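Local coordinates for putative tRNA (Adenine(37)-N6)-methyltransferase (Pseudomonas aeruginosa, PDB 7BTU), which probably methylates the threonylcarbamoyl-modified adenosine at position 37 of tRNA, with S-adenosyl-L-methionine as the methyl donor, at residues S12-I17 against L134-Y139; V59-L64 against Q107-L112; Q178-P183 against W214-H219. All coordinates share one frame; numbering follows the deposited sequence.

Interaction 1: residues S12-I17 against L134-Y139; sequences SPIGYI and LDIKPY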
loop_
_atom_site.group_PDB
_atom_site.type_symbol
_atom_site.label_atom_id
_atom_site.label_comp_id
_atom_site.label_asym_id
_atom_site.label_seq_id
_atom_site.Cartn_x
_atom_site.Cartn_y
_atom_site.Cartn_z
ATOM N N SER B 12 4.342 -11.017 13.610
ATOM C CA SER B 12 5.715 -10.865 14.105
ATOM C C SER B 12 6.601 -10.312 13.000
ATOM O O SER B 12 6.396 -10.645 11.827
ATOM C CB SER B 12 6.301 -12.225 14.537
ATOM O OG SER B 12 5.886 -12.569 15.821
ATOM N N PRO B 13 7.592 -9.487 13.331
ATOM C CA PRO B 13 8.401 -8.885 12.259
ATOM C C PRO B 13 9.133 -9.972 11.493
ATOM O O PRO B 13 9.626 -10.927 12.087
ATOM C CB PRO B 13 9.399 -7.976 12.996
ATOM C CG PRO B 13 8.918 -7.901 14.464
ATOM C CD PRO B 13 7.970 -9.064 14.694
ATOM N N ILE B 14 9.212 -9.799 10.164
ATOM C CA ILE B 14 10.152 -10.580 9.359
ATOM C C ILE B 14 11.537 -9.953 9.347
ATOM O O ILE B 14 12.492 -10.584 8.892
ATOM C CB ILE B 14 9.584 -10.710 7.939
ATOM C CG1 ILE B 14 9.298 -9.334 7.369
ATOM C CG2 ILE B 14 8.254 -11.520 7.999
ATOM C CD1 ILE B 14 9.219 -9.265 5.853
ATOM N N GLY B 15 11.669 -8.716 9.827
ATOM C CA GLY B 15 12.977 -8.071 9.825
ATOM C C GLY B 15 12.846 -6.672 10.407
ATOM O O GLY B 15 11.762 -6.257 10.841
ATOM N N TYR B 16 13.997 -5.983 10.484
ATOM C CA TYR B 16 14.056 -4.663 11.105
ATOM C C TYR B 16 14.804 -3.724 10.171
ATOM O O TYR B 16 15.760 -4.144 9.502
ATOM C CB TYR B 16 14.763 -4.700 12.470
ATOM C CG TYR B 16 13.905 -5.346 13.537
ATOM C CD1 TYR B 16 13.022 -4.586 14.308
ATOM C CD2 TYR B 16 13.995 -6.716 13.793
ATOM C CE1 TYR B 16 12.240 -5.191 15.341
ATOM C CE2 TYR B 16 13.222 -7.315 14.779
ATOM C CZ TYR B 16 12.342 -6.571 15.543
ATOM O OH TYR B 16 11.584 -7.222 16.525
ATOM N N ILE B 17 14.367 -2.459 10.154
ATOM C CA ILE B 17 14.991 -1.406 9.351
ATOM C C ILE B 17 16.232 -0.862 10.057
ATOM O O ILE B 17 16.231 -0.621 11.269
ATOM C CB ILE B 17 13.981 -0.273 9.082
ATOM C CG1 ILE B 17 12.868 -0.786 8.133
ATOM C CG2 ILE B 17 14.715 0.943 8.478
ATOM C CD1 ILE B 17 13.370 -1.097 6.672
ATOM N N LEU B 134 6.731 -6.098 8.676
ATOM C CA LEU B 134 5.875 -7.292 8.607
ATOM C C LEU B 134 5.816 -7.952 7.252
ATOM O O LEU B 134 5.468 -9.162 7.184
ATOM C CB LEU B 134 4.415 -6.960 8.979
ATOM C CG LEU B 134 4.262 -6.184 10.279
ATOM C CD1 LEU B 134 2.793 -5.764 10.481
ATOM C CD2 LEU B 134 4.779 -7.109 11.441
ATOM N N ASP B 135 6.069 -7.219 6.172
ATOM C CA ASP B 135 5.858 -7.822 4.848
ATOM C C ASP B 135 6.654 -7.017 3.833
ATOM O O ASP B 135 6.957 -5.846 4.053
ATOM C CB ASP B 135 4.359 -7.825 4.479
ATOM C CG ASP B 135 4.064 -8.628 3.189
ATOM O OD1 ASP B 135 4.441 -9.801 3.161
ATOM O OD2 ASP B 135 3.547 -8.044 2.198
ATOM N N ILE B 136 6.992 -7.671 2.724
ATOM C CA ILE B 136 7.588 -7.092 1.521
ATOM C C ILE B 136 6.742 -7.584 0.353
ATOM O O ILE B 136 6.475 -8.796 0.256
ATOM C CB ILE B 136 9.030 -7.594 1.299
ATOM C CG1 ILE B 136 9.909 -7.322 2.529
ATOM C CG2 ILE B 136 9.601 -7.003 -0.031
ATOM C CD1 ILE B 136 11.121 -8.253 2.619
ATOM N N LYS B 137 6.377 -6.685 -0.557
ATOM C CA LYS B 137 5.693 -7.073 -1.810
ATOM C C LYS B 137 6.170 -6.140 -2.914
ATOM O O LYS B 137 6.477 -4.974 -2.644
ATOM C CB LYS B 137 4.159 -6.951 -1.702
ATOM N N PRO B 138 6.192 -6.600 -4.166
ATOM C CA PRO B 138 6.549 -5.703 -5.283
ATOM C C PRO B 138 5.516 -4.615 -5.431
ATOM O O PRO B 138 4.321 -4.878 -5.345
ATOM C CB PRO B 138 6.515 -6.616 -6.534
ATOM C CG PRO B 138 6.555 -7.993 -6.006
ATOM C CD PRO B 138 5.925 -7.982 -4.609
ATOM N N TYR B 139 5.994 -3.399 -5.709
ATOM C CA TYR B 139 5.137 -2.327 -6.186
ATOM C C TYR B 139 4.848 -2.561 -7.670
ATOM O O TYR B 139 5.761 -2.815 -8.458
ATOM C CB TYR B 139 5.834 -0.967 -5.955
ATOM C CG TYR B 139 4.974 0.214 -6.360
ATOM C CD1 TYR B 139 4.864 0.602 -7.697
ATOM C CD2 TYR B 139 4.218 0.907 -5.400
ATOM C CE1 TYR B 139 4.041 1.692 -8.078
ATOM C CE2 TYR B 139 3.406 2.012 -5.772
ATOM C CZ TYR B 139 3.297 2.365 -7.084
ATOM O OH TYR B 139 2.496 3.434 -7.448
#

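Interaction 2: residues V59-L64 against Q107-L112; sequences VSHVWL and QSVVRL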
loop_
_atom_site.group_PDB
_atom_site.type_symbol
_atom_site.label_atom_id
_atom_site.label_comp_id
_atom_site.label_asym_id
_atom_site.label_seq_id
_atom_site.Cartn_x
_atom_site.Cartn_y
_atom_site.Cartn_z
ATOM N N VAL B 59 12.248 -5.816 -10.168
ATOM C CA VAL B 59 11.335 -4.935 -9.461
ATOM C C VAL B 59 12.118 -3.720 -8.966
ATOM O O VAL B 59 13.109 -3.880 -8.251
ATOM C CB VAL B 59 10.696 -5.677 -8.277
ATOM C CG1 VAL B 59 10.080 -4.696 -7.290
ATOM C CG2 VAL B 59 9.662 -6.765 -8.809
ATOM N N SER B 60 11.640 -2.512 -9.277
ATOM C CA SER B 60 12.401 -1.340 -8.826
ATOM C C SER B 60 11.983 -0.868 -7.430
ATOM O O SER B 60 12.773 -0.232 -6.714
ATOM C CB SER B 60 12.236 -0.204 -9.831
ATOM O OG SER B 60 10.865 0.166 -9.887
ATOM N N HIS B 61 10.734 -1.138 -7.034
ATOM C CA HIS B 61 10.182 -0.582 -5.811
ATOM C C HIS B 61 9.389 -1.677 -5.089
ATOM O O HIS B 61 8.753 -2.530 -5.716
ATOM C CB HIS B 61 9.229 0.586 -6.131
ATOM C CG HIS B 61 9.893 1.823 -6.668
ATOM N ND1 HIS B 61 10.351 1.931 -7.967
ATOM C CD2 HIS B 61 10.140 3.023 -6.074
ATOM C CE1 HIS B 61 10.863 3.142 -8.150
ATOM N NE2 HIS B 61 10.754 3.823 -7.013
ATOM N N VAL B 62 9.356 -1.591 -3.757
ATOM C CA VAL B 62 8.620 -2.563 -2.961
ATOM C C VAL B 62 7.757 -1.835 -1.955
ATOM O O VAL B 62 8.063 -0.712 -1.524
ATOM C CB VAL B 62 9.548 -3.568 -2.239
ATOM C CG1 VAL B 62 10.245 -4.483 -3.274
ATOM C CG2 VAL B 62 10.598 -2.860 -1.322
ATOM N N TRP B 63 6.657 -2.487 -1.608
ATOM C CA TRP B 63 5.833 -2.091 -0.481
ATOM C C TRP B 63 6.368 -2.754 0.762
ATOM O O TRP B 63 6.607 -3.969 0.753
ATOM C CB TRP B 63 4.388 -2.536 -0.722
ATOM C CG TRP B 63 3.601 -1.702 -1.705
ATOM C CD1 TRP B 63 3.165 -2.077 -2.953
ATOM C CD2 TRP B 63 3.076 -0.380 -1.479
ATOM N NE1 TRP B 63 2.427 -1.082 -3.502
ATOM C CE2 TRP B 63 2.359 -0.023 -2.625
ATOM C CE3 TRP B 63 3.143 0.533 -0.382
ATOM C CZ2 TRP B 63 1.710 1.231 -2.764
ATOM C CZ3 TRP B 63 2.482 1.758 -0.495
ATOM C CH2 TRP B 63 1.772 2.099 -1.704
ATOM N N LEU B 64 6.500 -1.980 1.849
ATOM C CA LEU B 64 6.784 -2.533 3.156
ATOM C C LEU B 64 5.584 -2.230 4.048
ATOM O O LEU B 64 5.167 -1.069 4.162
ATOM C CB LEU B 64 8.072 -1.940 3.776
ATOM C CG LEU B 64 9.397 -2.123 2.991
ATOM C CD1 LEU B 64 10.601 -1.448 3.695
ATOM C CD2 LEU B 64 9.665 -3.633 2.652
ATOM N N GLN B 107 2.292 1.620 5.887
ATOM C CA GLN B 107 2.708 1.062 4.614
ATOM C C GLN B 107 3.644 2.078 3.995
ATOM O O GLN B 107 3.483 3.280 4.222
ATOM C CB GLN B 107 1.550 0.812 3.691
ATOM C CG GLN B 107 0.823 2.128 3.389
ATOM C CD GLN B 107 -0.375 1.942 2.514
ATOM O OE1 GLN B 107 -1.163 0.991 2.685
ATOM N NE2 GLN B 107 -0.503 2.822 1.528
ATOM N N SER B 108 4.665 1.599 3.293
ATOM C CA SER B 108 5.436 2.578 2.555
ATOM C C SER B 108 6.011 1.938 1.289
ATOM O O SER B 108 6.280 0.727 1.247
ATOM C CB SER B 108 6.503 3.197 3.447
ATOM O OG SER B 108 7.678 2.460 3.470
ATOM N N VAL B 109 6.161 2.764 0.245
ATOM C CA VAL B 109 6.782 2.318 -1.003
ATOM C C VAL B 109 8.180 2.885 -1.009
ATOM O O VAL B 109 8.381 4.065 -0.672
ATOM C CB VAL B 109 5.977 2.720 -2.257
ATOM C CG1 VAL B 109 5.557 4.175 -2.237
ATOM C CG2 VAL B 109 6.802 2.440 -3.537
ATOM N N VAL B 110 9.162 2.023 -1.314
ATOM C CA VAL B 110 10.559 2.413 -1.223
ATOM C C VAL B 110 11.254 1.867 -2.447
ATOM O O VAL B 110 10.880 0.826 -2.975
ATOM C CB VAL B 110 11.165 1.896 0.128
ATOM C CG1 VAL B 110 11.168 0.408 0.202
ATOM C CG2 VAL B 110 12.527 2.432 0.408
ATOM N N ARG B 111 12.304 2.548 -2.865
ATOM C CA ARG B 111 13.113 2.075 -3.971
ATOM C C ARG B 111 14.000 0.934 -3.493
ATOM O O ARG B 111 14.656 1.042 -2.448
ATOM C CB ARG B 111 13.990 3.221 -4.509
ATOM C CG ARG B 111 14.852 2.735 -5.685
ATOM C CD ARG B 111 14.045 2.817 -6.944
ATOM N NE ARG B 111 14.908 2.969 -8.119
ATOM C CZ ARG B 111 15.529 1.946 -8.686
ATOM N NH1 ARG B 111 15.362 0.713 -8.182
ATOM N NH2 ARG B 111 16.308 2.151 -9.755
ATOM N N LEU B 112 13.989 -0.187 -4.242
ATOM C CA LEU B 112 14.816 -1.347 -3.934
ATOM C C LEU B 112 16.112 -1.180 -4.733
ATOM O O LEU B 112 16.088 -1.227 -5.965
ATOM C CB LEU B 112 14.099 -2.660 -4.327
ATOM C CG LEU B 112 14.909 -3.930 -4.109
ATOM C CD1 LEU B 112 15.269 -4.089 -2.618
ATOM C CD2 LEU B 112 14.032 -5.180 -4.533
HETATM O O HOH W 1 15.702 -3.177 -7.783
#

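Interaction 3: residues Q178-P183 against W214-H219; sequences QRLRQP and WDLDVH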
loop_
_atom_site.group_PDB
_atom_site.type_symbol
_atom_site.label_atom_id
_atom_site.label_comp_id
_atom_site.label_asym_id
_atom_site.label_seq_id
_atom_site.Cartn_x
_atom_site.Cartn_y
_atom_site.Cartn_z
ATOM N N GLN B 178 32.574 9.791 4.392
ATOM C CA GLN B 178 33.651 8.829 4.157
ATOM C C GLN B 178 33.684 7.783 5.258
ATOM O O GLN B 178 33.880 6.604 4.977
ATOM C CB GLN B 178 34.986 9.554 4.092
ATOM C CG GLN B 178 35.084 10.563 2.934
ATOM C CD GLN B 178 35.530 9.889 1.670
ATOM O OE1 GLN B 178 34.875 9.972 0.621
ATOM N NE2 GLN B 178 36.649 9.217 1.763
ATOM N N ARG B 179 33.489 8.205 6.522
ATOM C CA ARG B 179 33.471 7.269 7.651
ATOM C C ARG B 179 32.283 6.307 7.566
ATOM O O ARG B 179 32.438 5.091 7.732
ATOM C CB ARG B 179 33.408 8.053 8.977
ATOM C CG ARG B 179 33.368 7.138 10.237
ATOM C CD ARG B 179 33.396 7.971 11.556
ATOM N NE ARG B 179 32.311 8.938 11.561
ATOM C CZ ARG B 179 31.052 8.657 11.885
ATOM N NH1 ARG B 179 30.714 7.399 12.233
ATOM N NH2 ARG B 179 30.137 9.629 11.835
ATOM N N LEU B 180 31.082 6.856 7.321
ATOM C CA LEU B 180 29.831 6.112 7.308
ATOM C C LEU B 180 29.611 5.326 6.027
ATOM O O LEU B 180 28.754 4.417 6.021
ATOM C CB LEU B 180 28.647 7.078 7.498
ATOM C CG LEU B 180 28.475 7.670 8.919
ATOM C CD1 LEU B 180 27.497 8.881 8.982
ATOM C CD2 LEU B 180 28.020 6.553 9.870
ATOM N N ARG B 181 30.354 5.632 4.968
ATOM C CA ARG B 181 30.092 5.087 3.622
ATOM C C ARG B 181 28.651 5.396 3.200
ATOM O O ARG B 181 27.899 4.543 2.697
ATOM C CB ARG B 181 30.414 3.574 3.555
ATOM C CG ARG B 181 31.941 3.327 3.706
ATOM C CD ARG B 181 32.381 1.917 3.389
ATOM N NE ARG B 181 33.824 1.703 3.581
ATOM C CZ ARG B 181 34.790 2.113 2.755
ATOM N NH1 ARG B 181 34.505 2.782 1.638
ATOM N NH2 ARG B 181 36.059 1.842 3.045
ATOM N N GLN B 182 28.264 6.654 3.383
ATOM C CA GLN B 182 26.905 7.100 3.063
ATOM C C GLN B 182 26.997 8.449 2.381
ATOM O O GLN B 182 27.945 9.203 2.642
ATOM C CB GLN B 182 26.003 7.234 4.320
ATOM C CG GLN B 182 25.632 5.889 4.993
ATOM C CD GLN B 182 24.700 5.099 4.089
ATOM O OE1 GLN B 182 24.005 5.688 3.239
ATOM N NE2 GLN B 182 24.627 3.809 4.292
ATOM N N PRO B 183 26.038 8.789 1.487
ATOM C CA PRO B 183 26.081 10.139 0.833
ATOM C C PRO B 183 25.537 11.232 1.746
ATOM O O PRO B 183 24.430 11.763 1.546
ATOM C CB PRO B 183 25.208 9.943 -0.409
ATOM C CG PRO B 183 24.166 8.914 0.061
ATOM C CD PRO B 183 24.978 7.924 0.926
ATOM N N TRP B 214 21.809 9.360 10.712
ATOM C CA TRP B 214 22.789 8.345 11.081
ATOM C C TRP B 214 23.229 8.641 12.518
ATOM O O TRP B 214 22.365 8.805 13.385
ATOM C CB TRP B 214 23.911 8.304 10.047
ATOM C CG TRP B 214 23.434 7.776 8.660
ATOM C CD1 TRP B 214 23.432 8.457 7.502
ATOM C CD2 TRP B 214 22.951 6.451 8.360
ATOM N NE1 TRP B 214 22.951 7.648 6.473
ATOM C CE2 TRP B 214 22.647 6.417 6.986
ATOM C CE3 TRP B 214 22.700 5.310 9.131
ATOM C CZ2 TRP B 214 22.131 5.266 6.343
ATOM C CZ3 TRP B 214 22.172 4.145 8.488
ATOM C CH2 TRP B 214 21.890 4.142 7.111
ATOM N N ASP B 215 24.532 8.739 12.811
ATOM C CA ASP B 215 25.008 9.050 14.158
ATOM C C ASP B 215 25.454 10.508 14.259
ATOM O O ASP B 215 26.319 10.844 15.078
ATOM C CB ASP B 215 26.130 8.091 14.595
ATOM C CG ASP B 215 27.343 8.115 13.638
ATOM O OD1 ASP B 215 27.355 8.945 12.699
ATOM O OD2 ASP B 215 28.274 7.303 13.809
ATOM N N LEU B 216 24.890 11.368 13.417
ATOM C CA LEU B 216 25.315 12.768 13.316
ATOM C C LEU B 216 24.262 13.718 13.893
ATOM O O LEU B 216 23.066 13.424 13.861
ATOM C CB LEU B 216 25.557 13.168 11.857
ATOM C CG LEU B 216 26.277 12.171 10.933
ATOM C CD1 LEU B 216 26.311 12.757 9.534
ATOM C CD2 LEU B 216 27.677 12.024 11.450
ATOM N N ASP B 217 24.723 14.904 14.345
ATOM C CA ASP B 217 23.861 16.056 14.626
ATOM C C ASP B 217 24.186 17.115 13.574
ATOM O O ASP B 217 25.348 17.451 13.373
ATOM C CB ASP B 217 24.104 16.618 16.030
ATOM C CG ASP B 217 23.793 15.592 17.116
ATOM O OD1 ASP B 217 22.658 15.060 17.134
ATOM O OD2 ASP B 217 24.679 15.325 17.943
ATOM N N VAL B 218 23.178 17.568 12.852
ATOM C CA VAL B 218 23.337 18.519 11.747
ATOM C C VAL B 218 22.640 19.781 12.207
ATOM O O VAL B 218 21.486 19.707 12.663
ATOM C CB VAL B 218 22.705 17.969 10.455
ATOM C CG1 VAL B 218 22.779 19.011 9.280
ATOM C CG2 VAL B 218 23.437 16.647 10.043
ATOM N N HIS B 219 23.323 20.923 12.120
ATOM C CA HIS B 219 22.720 22.177 12.552
ATOM C C HIS B 219 22.604 23.100 11.362
ATOM O O HIS B 219 23.482 23.103 10.483
ATOM C CB HIS B 219 23.520 22.855 13.672
ATOM C CG HIS B 219 23.592 22.011 14.896
ATOM N ND1 HIS B 219 24.726 21.314 15.251
ATOM C CD2 HIS B 219 22.642 21.676 15.799
ATOM C CE1 HIS B 219 24.480 20.612 16.344
ATOM N NE2 HIS B 219 23.228 20.829 16.701
HETATM O O HOH W 2 22.061 7.732 3.807
#

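Interaction 1: residues S12-I17 against L134-Y139
Pro-13 and Leu-134 bring the two backbones within 4.7 Å between their CA atoms, yet no hydrogen bond joins 12-17 to 134-139, and the two segments separate on either side of this point. Ile-14 and Leu-134 carry the contact in nearly equal shares. The CB of Ile-14 points toward 134-139, and with CG1 set between backbone N and carbonyl carbon (chi1 55°) the longer branch lies against the backbone there: CG1 is 3.7 Å from Leu-134 C, and CD1 continues to 3.8 Å from Asp-135 N. The shorter branch, CG2, rests on the same carbonyl, 3.7 Å from Leu-134 O. Beyond the backbone, the CD1 methyls of Ile-14 and Ile-136 meet at 3.9 Å, where Ile-136 also packs against Leu-41 and Leu-43 of strand 38-43. Leu-134 adds one branch: its CB starts away from 12-17, but CD2 reaches back to within 3.9 Å of Ser-12 O and also touches Pro-13 CA. The second subunit takes up the polar groups at this edge. Ser-12 OG bonds to Met-7 O of that subunit and Ser-12 O accepts from its Asn-103, while Asp-135 OD1 pairs with its Arg-101 in a salt bridge. Backbone hydrogen bonds link Ile-14 and Gly-15 to Val-133, and because two residues face one there, the pairing is a classic beta bulge. Leu-134 and Asp-135 form a second one opposite Leu-65, on the other side of strand 132-138. The first bulge lies at the seam where strands 15-19 and 132-138 close the six-stranded antiparallel barrel.

Interaction 2: residues V59-L64 against Q107-L112
Arg-111 and His-61 meet as an antiparallel non-hydrogen-bonded pair, with Arg-111 CD over one face of the imidazole, a CH-pi contact 3.6 Å from the ring centroid. A bend at chi2 (84°) swings the arginine chain across the ring at a slant and brings NH1 to Ser-60 O at 3.1 Å, in the carbonyl plane on a lone pair. That oxygen, tilted from the guanidinium plane, also accepts from Leu-112 N at 2.8 Å, and the arginine bond is the less straight of the two (144° against 163°). A hydrogen bond of 2.7 Å in the ring plane joins Ser-60 OG to His-61 ND1, and the hydroxyl also bonds to Arg-150 N of the second subunit. Two paired rungs follow, Val-62 with Val-110 and Leu-64 with Ser-108, each closed by two backbone hydrogen bonds: antiparallel sheet in the wall of the six-stranded barrel. Val-62 CG2 and Val-110 CG1, 3.7 Å apart, lie side by side on one face. On the other, Val-109 CB sits over the six-membered ring of Trp-63, 4.1 Å from its centroid. Farther out, Asp-144 accepts from Trp-63 NE1, Asp-126 bonds to Ser-108 OG, and Trp-63 of the second subunit meets this indole edge-to-face.

Interaction 3: residues Q178-P183 against W214-H219
Trp-214, Leu-180 and Gln-182 bury the most surface here, where the end of helix 167-180 and the residues that follow it pack on a beta-hairpin turn. Trp-214 and Asp-215 make that turn, linking strands 209-213 and 216-222 of the mixed four-stranded sheet in the TrmO C-terminal domain. Leu-180, the last helical residue, points at the turn and puts CD1 against two apolar groups: Trp-214 CB at 3.8 Å and Leu-216 CD2 at 4.0 Å. Its two methyls also lie alongside the carboxylate of Asp-215, so the apolar contact borders directly on a charged one. There Arg-179, one residue back on the helix, comes at Asp-215 from the opposite direction and grips it end-on with two nitrogens. NH2 gives OD1 a nearly straight bond of 3.0 Å, whereas NH1 reaches the syn lone pair of OD2 at 2.9 Å. The two flat groups are twisted by 37°, and only OD1 lies in the guanidinium plane. The bend at chi3 (55°) after an extended start turns the guanidinium into this position, and His-176 on the same helix takes a further bond from NH2. Gln-182 works from past the helix end, after Arg-181 has left helical geometry with positive phi. Its side chain crosses the indole at about a right angle, laying CG over one ring face, but the amide plane is tilted only 32° from the indole, and CD comes to 3.4 Å from Trp-214 CZ2. Water 2 lies in the ring plane, accepting from Trp-214 NE1 at 2.8 Å and donating to Gln-182 OE1 at 2.9 Å.

Overall arrangement
Interactions 1 and 2 belong to one barrel, their centres 10 Å apart, with 59-64 to 107-112 falling between the two segments of interaction 1 along the chain. They share neighbouring strands: probable backbone hydrogen bonds run from Trp-63 N to Lys-137 O (2.7 Å) and from Tyr-139 N to His-61 O (2.9 Å), and Tyr-139 packs on the indole of Trp-63. Both also touch the second subunit. Interaction 3 stands apart in the C-terminal domain, its centre about 26 Å from that of interaction 1 and 24 Å from that of interaction 2; nearest atoms are about 8 and 12 Å away.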